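Local coordinates for Low molecular weight heat shock protein (Xanthomonas axonopodis pv. citri, PDB 3GLA), which probably acts as a molecular chaperone of the small heat-shock protein family, binding unfolding proteins under stress to keep them from aggregating, at residues B[9-14]-B[71-76]; B[37-42]-B[90-95]. One frame throughout, in Å; residues are numbered along the deposited sequence.

Interaction 1 of 2, residues B[9-14]-B[71-76]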
ATOM      1  N   ILE B   9      -4.255  -3.024 -13.666  1.00 17.35           N
ATOM      2  CA  ILE B   9      -3.500  -2.878 -14.927  1.00 17.31           C
ATOM      3  C   ILE B   9      -4.455  -2.300 -15.928  1.00 18.27           C
ATOM      4  O   ILE B   9      -5.616  -2.741 -16.019  1.00 19.82           O
ATOM      5  CB  ILE B   9      -3.106  -4.226 -15.441  1.00 18.20           C
ATOM      6  CG1 ILE B   9      -2.180  -4.893 -14.446  1.00 18.09           C
ATOM      7  CG2 ILE B   9      -2.398  -4.080 -16.895  1.00 19.42           C
ATOM      8  CD1 ILE B   9      -1.707  -6.353 -14.827  1.00 18.46           C
ATOM      9  N   LYS B  10      -3.960  -1.302 -16.630  1.00 17.59           N
ATOM     10  CA  LYS B  10      -4.744  -0.489 -17.538  1.00 19.75           C
ATOM     11  C   LYS B  10      -4.043  -0.507 -18.859  1.00 22.71           C
ATOM     12  O   LYS B  10      -2.833  -0.408 -18.984  1.00 21.55           O
ATOM     13  CB  LYS B  10      -4.811   0.939 -17.020  1.00 22.11           C
ATOM     14  CG  LYS B  10      -5.623   1.809 -17.839  1.00 27.57           C
ATOM     15  CD  LYS B  10      -5.399   3.231 -17.362  1.00 22.82           C
ATOM     16  CE  LYS B  10      -6.515   4.093 -18.066  1.00 29.75           C
ATOM     17  NZ  LYS B  10      -6.177   5.476 -17.705  1.00 31.55           N
ATOM     18  N   GLU B  11      -4.858  -0.568 -19.904  1.00 21.56           N
ATOM     19  CA  GLU B  11      -4.280  -0.433 -21.229  1.00 23.86           C
ATOM     20  C   GLU B  11      -4.701   0.902 -21.800  1.00 26.02           C
ATOM     21  O   GLU B  11      -5.919   1.267 -21.906  1.00 27.56           O
ATOM     22  CB  GLU B  11      -4.791  -1.572 -22.098  1.00 25.14           C
ATOM     23  CG  GLU B  11      -4.249  -1.313 -23.559  1.00 26.97           C
ATOM     24  CD  GLU B  11      -4.605  -2.429 -24.494  1.00 28.66           C
ATOM     25  OE1 GLU B  11      -5.042  -3.534 -24.084  1.00 30.00           O
ATOM     26  OE2 GLU B  11      -4.225  -2.230 -25.704  1.00 34.28           O
ATOM     27  N   GLU B  12      -3.746   1.776 -21.952  1.00 27.21           N
ATOM     28  CA  GLU B  12      -3.969   3.115 -22.548  1.00 28.70           C
ATOM     29  C   GLU B  12      -3.638   2.973 -24.032  1.00 29.20           C
ATOM     30  O   GLU B  12      -3.273   1.881 -24.498  1.00 28.78           O
ATOM     31  CB  GLU B  12      -3.123   4.147 -21.920  1.00 29.50           C
ATOM     32  CG  GLU B  12      -3.580   4.404 -20.475  1.00 33.57           C
ATOM     33  CD  GLU B  12      -2.763   5.412 -19.708  1.00 44.98           C
ATOM     34  OE1 GLU B  12      -3.303   5.912 -18.662  1.00 43.54           O
ATOM     35  OE2 GLU B  12      -1.597   5.698 -20.147  1.00 51.99           O
ATOM     36  N   VAL B  13      -3.810   4.089 -24.750  1.00 31.83           N
ATOM     37  CA  VAL B  13      -3.641   4.030 -26.207  1.00 35.27           C
ATOM     38  C   VAL B  13      -2.183   3.747 -26.550  1.00 33.84           C
ATOM     39  O   VAL B  13      -1.911   2.855 -27.358  1.00 38.02           O
ATOM     40  CB  VAL B  13      -4.141   5.337 -26.920  1.00 35.84           C
ATOM     41  CG1 VAL B  13      -3.816   5.205 -28.456  1.00 39.56           C
ATOM     42  CG2 VAL B  13      -5.634   5.438 -26.758  1.00 37.09           C
ATOM     43  N   ASN B  14      -1.282   4.365 -25.833  1.00 34.82           N
ATOM     44  CA  ASN B  14       0.160   4.150 -26.102  1.00 36.00           C
ATOM     45  C   ASN B  14       0.919   3.273 -25.100  1.00 34.51           C
ATOM     46  O   ASN B  14       2.117   3.015 -25.278  1.00 32.66           O
ATOM     47  CB  ASN B  14       0.880   5.499 -26.004  1.00 38.59           C
ATOM     48  CG  ASN B  14       0.417   6.460 -27.042  1.00 46.16           C
ATOM     49  OD1 ASN B  14       0.199   7.662 -26.748  1.00 50.38           O
ATOM     50  ND2 ASN B  14       0.182   5.933 -28.251  1.00 47.82           N
ATOM     51  N   ALA B  71       1.330 -11.597 -17.609  1.00 21.14           N
ATOM     52  CA  ALA B  71       1.495 -11.629 -19.070  1.00 23.24           C
ATOM     53  C   ALA B  71       0.733 -10.428 -19.632  1.00 21.73           C
ATOM     54  O   ALA B  71      -0.389 -10.130 -19.279  1.00 23.79           O
ATOM     55  CB  ALA B  71       0.789 -12.945 -19.563  1.00 23.85           C
ATOM     56  N   LEU B  72       1.332  -9.669 -20.575  1.00 23.19           N
ATOM     57  CA  LEU B  72       0.688  -8.548 -21.137  1.00 21.03           C
ATOM     58  C   LEU B  72       0.562  -8.842 -22.680  1.00 21.70           C
ATOM     59  O   LEU B  72       1.202  -9.794 -23.154  1.00 23.23           O
ATOM     60  CB  LEU B  72       1.634  -7.366 -21.025  1.00 21.65           C
ATOM     61  CG  LEU B  72       1.807  -6.890 -19.543  1.00 23.68           C
ATOM     62  CD1 LEU B  72       2.830  -5.766 -19.631  1.00 22.61           C
ATOM     63  CD2 LEU B  72       0.499  -6.331 -19.084  1.00 25.31           C
ATOM     64  N   PRO B  73      -0.282  -8.090 -23.302  1.00 23.09           N
ATOM     65  CA  PRO B  73      -0.481  -8.319 -24.775  1.00 25.72           C
ATOM     66  C   PRO B  73       0.820  -8.123 -25.475  1.00 28.24           C
ATOM     67  O   PRO B  73       1.726  -7.374 -25.027  1.00 25.67           O
ATOM     68  CB  PRO B  73      -1.406  -7.185 -25.172  1.00 24.11           C
ATOM     69  CG  PRO B  73      -2.281  -6.978 -23.952  1.00 27.37           C
ATOM     70  CD  PRO B  73      -1.178  -7.031 -22.867  1.00 22.58           C
ATOM     71  N   ASP B  74       0.916  -8.791 -26.634  1.00 28.35           N
ATOM     72  CA  ASP B  74       2.096  -8.715 -27.440  1.00 29.97           C
ATOM     73  C   ASP B  74       2.462  -7.346 -27.816  1.00 26.25           C
ATOM     74  O   ASP B  74       3.658  -7.079 -28.125  1.00 28.63           O
ATOM     75  CB  ASP B  74       1.857  -9.527 -28.716  1.00 31.66           C
ATOM     76  CG  ASP B  74       2.151 -10.982 -28.492  1.00 41.05           C
ATOM     77  OD1 ASP B  74       2.017 -11.775 -29.461  1.00 49.47           O
ATOM     78  OD2 ASP B  74       2.562 -11.364 -27.361  1.00 44.87           O
ATOM     79  N   SER B  75       1.531  -6.437 -27.780  1.00 24.79           N
ATOM     80  CA  SER B  75       1.841  -5.075 -28.073  1.00 23.46           C
ATOM     81  C   SER B  75       2.770  -4.396 -27.037  1.00 23.42           C
ATOM     82  O   SER B  75       3.368  -3.368 -27.267  1.00 24.26           O
ATOM     83  CB  SER B  75       0.626  -4.216 -28.166  1.00 23.62           C
ATOM     84  OG  SER B  75      -0.130  -4.134 -26.896  1.00 26.47           O
ATOM     85  N   ALA B  76       2.840  -4.994 -25.866  1.00 21.58           N
ATOM     86  CA  ALA B  76       3.559  -4.244 -24.821  1.00 22.71           C
ATOM     87  C   ALA B  76       5.042  -4.373 -25.136  1.00 20.10           C
ATOM     88  O   ALA B  76       5.528  -5.430 -25.459  1.00 24.79           O
ATOM     89  CB  ALA B  76       3.235  -4.963 -23.428  1.00 20.95           C
TER
HETATM   90  O   HOH W   1      -2.641  -4.048 -27.374  1.00 36.64           O
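Leu72 meets Ile9 of strand 7-11 through methyl groups, with Leu72 CD2 4.3 Å from Ile9 CG2. The backbones stay well apart, at 9.4 Å between the CA of Leu72 and the CA of Ile9. Ile9 points into the gap, and the end of Leu72 comes in to meet it. Pro73 follows and touches the carboxylate of Glu11 loosely, its CG 4.4 Å from Glu11 OE1. Glu11 gets there on an extended chain, with CG anti to the backbone N (chi1 175°). Pro73 also opens a type I turn, closed by the bond from Ala76 N to Pro73 O at 2.8 Å. The turn brings Ser75 round to face Glu11. One water joins the two: it donates to Glu11 OE2 at 2.9 Å and lies 2.6 Å from Ser75 OG. Glu11 OE2 also forms a salt bridge with Lys96. The loop after strand 64-71 of one sheet thus meets outermost strand 7-11 of the other, at the margin of the alpha-crystallin beta sandwich, where Ile9 and Lys10 pair with a strand of the second subunit. The chemistry is split between a small apolar touch and a water-bridged carboxylate. Water and Lys96 share OE2, which would be expected to favour the charged form of Glu11.

Interaction 2 of 2, residues B[37-42]-B[90-95]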
ATOM      1  N   GLY B  37       7.078 -11.262 -22.689  1.00 25.84           N
ATOM      2  CA  GLY B  37       5.730 -10.680 -22.663  1.00 25.59           C
ATOM      3  C   GLY B  37       5.163 -10.751 -21.227  1.00 24.49           C
ATOM      4  O   GLY B  37       4.059 -10.361 -21.041  1.00 26.84           O
ATOM      5  N   ILE B  38       6.012 -11.121 -20.266  1.00 22.94           N
ATOM      6  CA  ILE B  38       5.446 -11.310 -18.887  1.00 22.11           C
ATOM      7  C   ILE B  38       6.166 -10.272 -18.016  1.00 19.34           C
ATOM      8  O   ILE B  38       7.405 -10.322 -17.775  1.00 20.63           O
ATOM      9  CB  ILE B  38       5.701 -12.699 -18.414  1.00 23.73           C
ATOM     10  CG1 ILE B  38       4.895 -13.666 -19.302  1.00 25.01           C
ATOM     11  CG2 ILE B  38       5.190 -12.780 -16.929  1.00 24.49           C
ATOM     12  CD1 ILE B  38       5.373 -15.064 -19.043  1.00 26.80           C
ATOM     13  N   LEU B  39       5.336  -9.351 -17.445  1.00 19.28           N
ATOM     14  CA  LEU B  39       5.858  -8.356 -16.532  1.00 17.41           C
ATOM     15  C   LEU B  39       5.858  -8.945 -15.137  1.00 20.85           C
ATOM     16  O   LEU B  39       4.830  -9.447 -14.703  1.00 22.26           O
ATOM     17  CB  LEU B  39       4.898  -7.150 -16.619  1.00 16.63           C
ATOM     18  CG  LEU B  39       5.183  -5.959 -15.667  1.00 19.28           C
ATOM     19  CD1 LEU B  39       6.606  -5.352 -15.936  1.00 22.92           C
ATOM     20  CD2 LEU B  39       4.100  -4.886 -15.834  1.00 25.36           C
ATOM     21  N   SER B  40       6.979  -8.821 -14.439  1.00 19.13           N
ATOM     22  CA  SER B  40       7.179  -9.449 -13.104  1.00 19.89           C
ATOM     23  C   SER B  40       7.481  -8.300 -12.135  1.00 20.89           C
ATOM     24  O   SER B  40       8.205  -7.334 -12.430  1.00 19.91           O
ATOM     25  CB  SER B  40       8.474 -10.316 -13.222  1.00 20.84           C
ATOM     26  OG  SER B  40       8.969 -10.629 -11.967  1.00 34.86           O
ATOM     27  N   ILE B  41       6.889  -8.380 -10.962  1.00 20.15           N
ATOM     28  CA  ILE B  41       7.313  -7.543  -9.888  1.00 17.21           C
ATOM     29  C   ILE B  41       7.714  -8.430  -8.761  1.00 17.96           C
ATOM     30  O   ILE B  41       7.032  -9.397  -8.466  1.00 17.96           O
ATOM     31  CB  ILE B  41       6.226  -6.533  -9.397  1.00 18.28           C
ATOM     32  CG1 ILE B  41       4.925  -7.283  -8.998  1.00 18.43           C
ATOM     33  CG2 ILE B  41       5.968  -5.537 -10.502  1.00 20.79           C
ATOM     34  CD1 ILE B  41       3.880  -6.350  -8.283  1.00 21.21           C
ATOM     35  N   ARG B  42       8.804  -8.084  -8.085  1.00 17.64           N
ATOM     36  CA  ARG B  42       9.220  -8.961  -7.047  1.00 18.02           C
ATOM     37  C   ARG B  42       9.941  -8.137  -6.027  1.00 19.43           C
ATOM     38  O   ARG B  42      10.446  -7.048  -6.338  1.00 20.51           O
ATOM     39  CB  ARG B  42      10.081 -10.110  -7.538  1.00 24.51           C
ATOM     40  CG  ARG B  42      11.282  -9.679  -7.859  1.00 29.14           C
ATOM     41  CD  ARG B  42      12.009 -10.897  -8.539  1.00 43.34           C
ATOM     42  NE  ARG B  42      11.916 -12.133  -7.836  1.00 44.26           N
ATOM     43  CZ  ARG B  42      12.052 -13.312  -8.445  1.00 57.17           C
ATOM     44  NH1 ARG B  42      12.288 -13.373  -9.784  1.00 57.65           N
ATOM     45  NH2 ARG B  42      11.942 -14.429  -7.724  1.00 57.45           N
ATOM     46  N   LEU B  90       3.465   1.567  -6.734  1.00 15.42           N
ATOM     47  CA  LEU B  90       4.487   1.622  -7.831  1.00 15.15           C
ATOM     48  C   LEU B  90       3.719   1.652  -9.110  1.00 18.14           C
ATOM     49  O   LEU B  90       2.795   0.841  -9.278  1.00 19.01           O
ATOM     50  CB  LEU B  90       5.303   0.334  -7.767  1.00 17.67           C
ATOM     51  CG  LEU B  90       6.413   0.313  -8.887  1.00 19.58           C
ATOM     52  CD1 LEU B  90       7.441   1.329  -8.559  1.00 22.29           C
ATOM     53  CD2 LEU B  90       7.077  -1.046  -8.898  1.00 26.16           C
ATOM     54  N   GLU B  91       4.067   2.576  -9.986  1.00 15.47           N
ATOM     55  CA  GLU B  91       3.321   2.649 -11.249  1.00 17.13           C
ATOM     56  C   GLU B  91       4.300   2.296 -12.296  1.00 19.59           C
ATOM     57  O   GLU B  91       5.416   2.904 -12.382  1.00 18.88           O
ATOM     58  CB  GLU B  91       2.840   4.047 -11.377  1.00 16.20           C
ATOM     59  CG  GLU B  91       2.169   4.229 -12.816  1.00 18.95           C
ATOM     60  CD  GLU B  91       1.566   5.610 -12.955  1.00 24.27           C
ATOM     61  OE1 GLU B  91       1.516   6.065 -14.115  1.00 26.36           O
ATOM     62  OE2 GLU B  91       1.220   6.212 -11.962  1.00 24.46           O
ATOM     63  N   ILE B  92       3.984   1.264 -13.039  1.00 17.02           N
ATOM     64  CA  ILE B  92       4.909   0.774 -14.056  1.00 16.83           C
ATOM     65  C   ILE B  92       4.270   1.111 -15.365  1.00 19.20           C
ATOM     66  O   ILE B  92       3.090   0.778 -15.590  1.00 18.55           O
ATOM     67  CB  ILE B  92       4.984  -0.679 -13.971  1.00 18.49           C
ATOM     68  CG1 ILE B  92       5.637  -1.041 -12.584  1.00 17.83           C
ATOM     69  CG2 ILE B  92       5.948  -1.200 -15.051  1.00 19.43           C
ATOM     70  CD1 ILE B  92       5.647  -2.522 -12.326  1.00 18.82           C
ATOM     71  N   ARG B  93       5.058   1.742 -16.281  1.00 18.59           N
ATOM     72  CA  ARG B  93       4.449   2.084 -17.569  1.00 20.95           C
ATOM     73  C   ARG B  93       5.165   1.297 -18.589  1.00 21.97           C
ATOM     74  O   ARG B  93       6.389   1.178 -18.601  1.00 20.55           O
ATOM     75  CB  ARG B  93       4.586   3.569 -17.876  1.00 24.48           C
ATOM     76  CG  ARG B  93       3.844   4.407 -16.879  1.00 30.42           C
ATOM     77  CD  ARG B  93       3.669   5.835 -17.357  1.00 41.73           C
ATOM     78  NE  ARG B  93       2.361   6.224 -16.893  1.00 50.94           N
ATOM     79  CZ  ARG B  93       1.350   6.501 -17.698  1.00 58.50           C
ATOM     80  NH1 ARG B  93       0.169   6.818 -17.168  1.00 60.78           N
ATOM     81  NH2 ARG B  93       1.508   6.478 -19.023  1.00 57.47           N
ATOM     82  N   ILE B  94       4.407   0.676 -19.491  1.00 19.72           N
ATOM     83  CA  ILE B  94       4.976  -0.231 -20.437  1.00 19.36           C
ATOM     84  C   ILE B  94       4.460   0.270 -21.791  1.00 21.18           C
ATOM     85  O   ILE B  94       3.311   0.216 -22.098  1.00 20.05           O
ATOM     86  CB  ILE B  94       4.506  -1.598 -20.281  1.00 21.58           C
ATOM     87  CG1 ILE B  94       4.820  -2.153 -18.839  1.00 19.88           C
ATOM     88  CG2 ILE B  94       5.213  -2.574 -21.253  1.00 19.76           C
ATOM     89  CD1 ILE B  94       3.483  -2.002 -17.986  1.00 23.24           C
ATOM     90  N   PRO B  95       5.374   0.796 -22.605  1.00 20.95           N
ATOM     91  CA  PRO B  95       4.854   1.361 -23.855  1.00 20.89           C
ATOM     92  C   PRO B  95       4.478   0.294 -24.778  1.00 20.65           C
ATOM     93  O   PRO B  95       4.918  -0.854 -24.681  1.00 20.61           O
ATOM     94  CB  PRO B  95       6.104   2.103 -24.418  1.00 23.49           C
ATOM     95  CG  PRO B  95       7.269   1.469 -23.786  1.00 24.41           C
ATOM     96  CD  PRO B  95       6.832   0.950 -22.396  1.00 22.85           C
TER
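Leu39 drives its CD2 methyl against the end of Ile94, 3.7 Å from Ile94 CD1. The two side chains reach toward each other tip to tip. CD2 also lies 4.1 Å from Ile94 CG1, so the methyl meets the last two carbons of that branch. Leu39 has CG anti to its own N (chi1 177°), which extends the side chain across the gap. The chi2 of Ile94, 99°, lies off the staggered values, and in this conformation CD1 meets Leu39. The same Leu39 CD2 touches Ile92 more loosely, at 4.2 Å from Ile92 CG2. Ile92 sends its other branch to Ile41. There Ile92 CD1 comes within 3.5 Å of Ile41 CG2, a tight methyl contact, and the two side chains cross at a slant. Ile92 thus uses one branch for each partner. The interface between the segments is wholly apolar, and all four residues are buried.

On the outer face of strand 89-95, Arg93 NE donates to Glu91 OE1 at 2.9 Å. The bond is nearly straight and lies in the guanidinium plane.

The axes of 38-42 and 90-95 run nearly antiparallel, at 160°, and approach to 10.5 Å. This is the distance of two sheets packed face to face, as in the beta sandwich of the alpha-crystallin domain. Strand 38-45 is the middle strand of its sheet, between 31-35 and 64-71. Strand 89-95 lies between 15-21 and 82-86 in the other. Val32 of strand 31-35, Leu18 of strand 15-21 and Ile81 of a loop extend this core.

Overall arrangement
The two interactions have centres 10 Å apart and touch each other. Along the chain their segments alternate: 9-14, 37-42, 71-76, 90-95. Strands 7-11 and 89-95 belong to the same antiparallel sheet, with 15-21 between them. Interaction 2 lies in the middle of the sandwich, and interaction 1 lies toward its edge. Leu72 joins them: its N probably bonds to Gly37 O, and its CD1 packs on Leu39 CB. Ala76 CB adds a contact to Ile94 CG2. The buried core between the sheets thus continues to the margin where strand 7-11 pairs with the second subunit, so Leu72 links the core to the strand that pairs across the dimer interface.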